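FBP protein (PDB 5OEZ) probably hydrolyses beta-D-fructose 1,6-bisphosphate to beta-D-fructose 6-phosphate and phosphate, a magnesium-dependent step of carbohydrate biosynthesis. Local coordinates at residues Gly95-Glu100 with Lys278-Tyr283. Sequence-based numbering, arbitrary orientation.
Sequences GSEEEE and KLRLLY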
loop_
_atom_site.group_PDB
_atom_site.type_symbol
_atom_site.label_atom_id
_atom_site.label_comp_id
_atom_site.label_asym_id
_atom_site.label_seq_id
_atom_site.Cartn_x
_atom_site.Cartn_y
_atom_site.Cartn_z
ATOM N N GLY C 95 12.467 27.086 -11.483
ATOM C CA GLY C 95 13.598 26.669 -12.294
ATOM C C GLY C 95 13.812 25.181 -12.170
ATOM O O GLY C 95 14.201 24.696 -11.119
ATOM N N SER C 96 13.556 24.460 -13.251
ATOM C CA SER C 96 13.864 23.033 -13.334
ATOM C C SER C 96 15.207 22.811 -14.022
ATOM O O SER C 96 15.435 23.368 -15.081
ATOM C CB SER C 96 12.793 22.344 -14.161
ATOM O OG SER C 96 13.061 20.960 -14.240
ATOM N N GLU C 97 16.060 21.961 -13.447
ATOM C CA GLU C 97 17.371 21.649 -14.019
ATOM C C GLU C 97 17.325 21.186 -15.474
ATOM O O GLU C 97 18.240 21.491 -16.237
ATOM C CB GLU C 97 18.088 20.570 -13.207
ATOM C CG GLU C 97 19.574 20.462 -13.511
ATOM C CD GLU C 97 20.272 19.483 -12.553
ATOM O OE1 GLU C 97 19.894 18.315 -12.545
ATOM O OE2 GLU C 97 21.204 19.839 -11.784
ATOM N N GLU C 98 16.256 20.485 -15.849
ATOM C CA GLU C 98 16.093 19.947 -17.193
ATOM C C GLU C 98 15.776 21.001 -18.261
ATOM O O GLU C 98 16.038 20.761 -19.445
ATOM C CB GLU C 98 14.999 18.877 -17.215
ATOM C CG GLU C 98 15.136 17.785 -16.132
ATOM C CD GLU C 98 14.294 16.538 -16.394
ATOM O OE1 GLU C 98 13.379 16.571 -17.245
ATOM O OE2 GLU C 98 14.549 15.505 -15.733
ATOM N N GLU C 99 15.316 22.183 -17.851
ATOM C CA GLU C 99 14.877 23.221 -18.782
ATOM C C GLU C 99 15.855 24.388 -18.916
ATOM O O GLU C 99 16.548 24.764 -17.970
ATOM C CB GLU C 99 13.530 23.732 -18.336
ATOM C CG GLU C 99 12.553 22.596 -18.117
ATOM C CD GLU C 99 11.122 23.051 -17.943
ATOM O OE1 GLU C 99 10.881 24.256 -17.732
ATOM O OE2 GLU C 99 10.236 22.185 -18.033
ATOM N N GLU C 100 15.903 24.966 -20.106
ATOM C CA GLU C 100 16.845 26.052 -20.366
ATOM C C GLU C 100 16.454 27.386 -19.706
ATOM O O GLU C 100 17.332 28.152 -19.319
ATOM C CB GLU C 100 17.170 26.201 -21.848
ATOM C CG GLU C 100 18.578 26.778 -22.122
ATOM C CD GLU C 100 19.776 25.977 -21.562
ATOM O OE1 GLU C 100 19.612 24.919 -20.919
ATOM O OE2 GLU C 100 20.929 26.421 -21.767
ATOM N N LYS C 278 31.189 19.247 -12.233
ATOM C CA LYS C 278 30.077 18.414 -12.699
ATOM C C LYS C 278 28.725 18.924 -12.233
ATOM O O LYS C 278 27.824 19.005 -13.039
ATOM C CB LYS C 278 30.275 16.971 -12.233
ATOM C CG LYS C 278 29.251 15.942 -12.672
ATOM C CD LYS C 278 29.871 14.593 -12.351
ATOM C CE LYS C 278 28.992 13.446 -12.821
ATOM N NZ LYS C 278 28.631 13.499 -14.271
ATOM N N LEU C 279 28.614 19.338 -10.972
ATOM C CA LEU C 279 27.348 19.680 -10.407
ATOM C C LEU C 279 26.971 21.113 -10.694
ATOM O O LEU C 279 27.809 22.020 -10.663
ATOM C CB LEU C 279 27.343 19.453 -8.899
ATOM C CG LEU C 279 27.567 18.048 -8.359
ATOM C CD1 LEU C 279 27.133 17.988 -6.905
ATOM C CD2 LEU C 279 26.870 16.975 -9.174
ATOM N N ARG C 280 25.690 21.284 -10.990
ATOM C CA ARG C 280 25.089 22.594 -11.148
ATOM C C ARG C 280 24.900 23.257 -9.780
ATOM O O ARG C 280 24.420 22.616 -8.853
ATOM C CB ARG C 280 23.752 22.476 -11.873
ATOM C CG ARG C 280 23.927 22.513 -13.369
ATOM C CD ARG C 280 22.646 22.261 -14.168
ATOM N NE ARG C 280 22.829 21.281 -15.303
ATOM C CZ ARG C 280 22.975 19.952 -15.178
ATOM N NH1 ARG C 280 22.979 19.393 -13.982
ATOM N NH2 ARG C 280 23.133 19.160 -16.251
ATOM N N LEU C 281 25.323 24.510 -9.677
ATOM C CA LEU C 281 25.270 25.283 -8.435
ATOM C C LEU C 281 23.862 25.488 -7.872
ATOM O O LEU C 281 23.597 25.129 -6.734
ATOM C CB LEU C 281 25.914 26.652 -8.656
ATOM C CG LEU C 281 25.994 27.593 -7.461
ATOM C CD1 LEU C 281 26.864 26.998 -6.379
ATOM C CD2 LEU C 281 26.542 28.925 -7.898
ATOM N N LEU C 282 22.964 26.042 -8.677
ATOM C CA LEU C 282 21.621 26.379 -8.211
ATOM C C LEU C 282 20.741 25.183 -7.880
ATOM O O LEU C 282 20.025 25.190 -6.872
ATOM C CB LEU C 282 20.876 27.201 -9.253
ATOM C CG LEU C 282 21.076 28.711 -9.227
ATOM C CD1 LEU C 282 20.163 29.365 -10.252
ATOM C CD2 LEU C 282 20.812 29.324 -7.857
ATOM N N TYR C 283 20.786 24.179 -8.744
ATOM C CA TYR C 283 19.854 23.074 -8.678
ATOM C C TYR C 283 20.273 21.953 -7.712
ATOM O O TYR C 283 19.406 21.255 -7.195
ATOM C CB TYR C 283 19.645 22.496 -10.073
ATOM C CG TYR C 283 19.215 23.512 -11.099
ATOM C CD1 TYR C 283 17.883 23.916 -11.206
ATOM C CD2 TYR C 283 20.125 24.050 -11.981
ATOM C CE1 TYR C 283 17.493 24.845 -12.167
ATOM C CE2 TYR C 283 19.743 24.973 -12.936
ATOM C CZ TYR C 283 18.424 25.365 -13.023
ATOM O OH TYR C 283 18.065 26.277 -13.973
#
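One wall of the metal site of this class 1 fructose-1,6-bisphosphatase is Glu97, just past the end of strand 91-96, which meets Arg280 and Tyr283 at the start of helix 281-294. Glu97 binds both manganese ions in a metal-bound structure of the protein; no metal is bound to this chain. Its backbone enters a type I turn, Ser96 to Glu99, closed by a hydrogen bond from Glu99 N to Ser96 O at 3.0 Å. Glu97 CA sits over the centre of the Tyr283 ring, 3.7 Å from the centroid and 14° off the normal, a CH-pi contact. Leu282 CB lies over the opposite face, toward the rim. Gly95 O meets the ring edge, 3.5 Å from Tyr283 CE1. From this seat the Glu97 chain leaves with CG anti to the backbone N (chi1 -165°) and runs extended past Tyr283 CB to Arg280. There Glu97 OE2 is modelled 2.9 Å from Arg280 NH1, a salt bridge of doubtful exact geometry because OE2 lies too close to another atom of the model. The carboxylate and guanidinium planes are modelled 53° apart. Glu97 CG lies over one guanidinium face, 3.6 Å from Arg280 NH1. Arg280 is also the N-cap residue of the helix, and its backbone N hydrogen-bonds to Glu284 OE1. Glu284 and Asp118, also manganese ligands, cluster their like charges near Glu97, though the exact approach of Glu284 is uncertain. Arg280 probably offsets part of this negative charge while the metals are absent, and the Tyr283 ring packs against the Glu97 backbone and probably limits its movement.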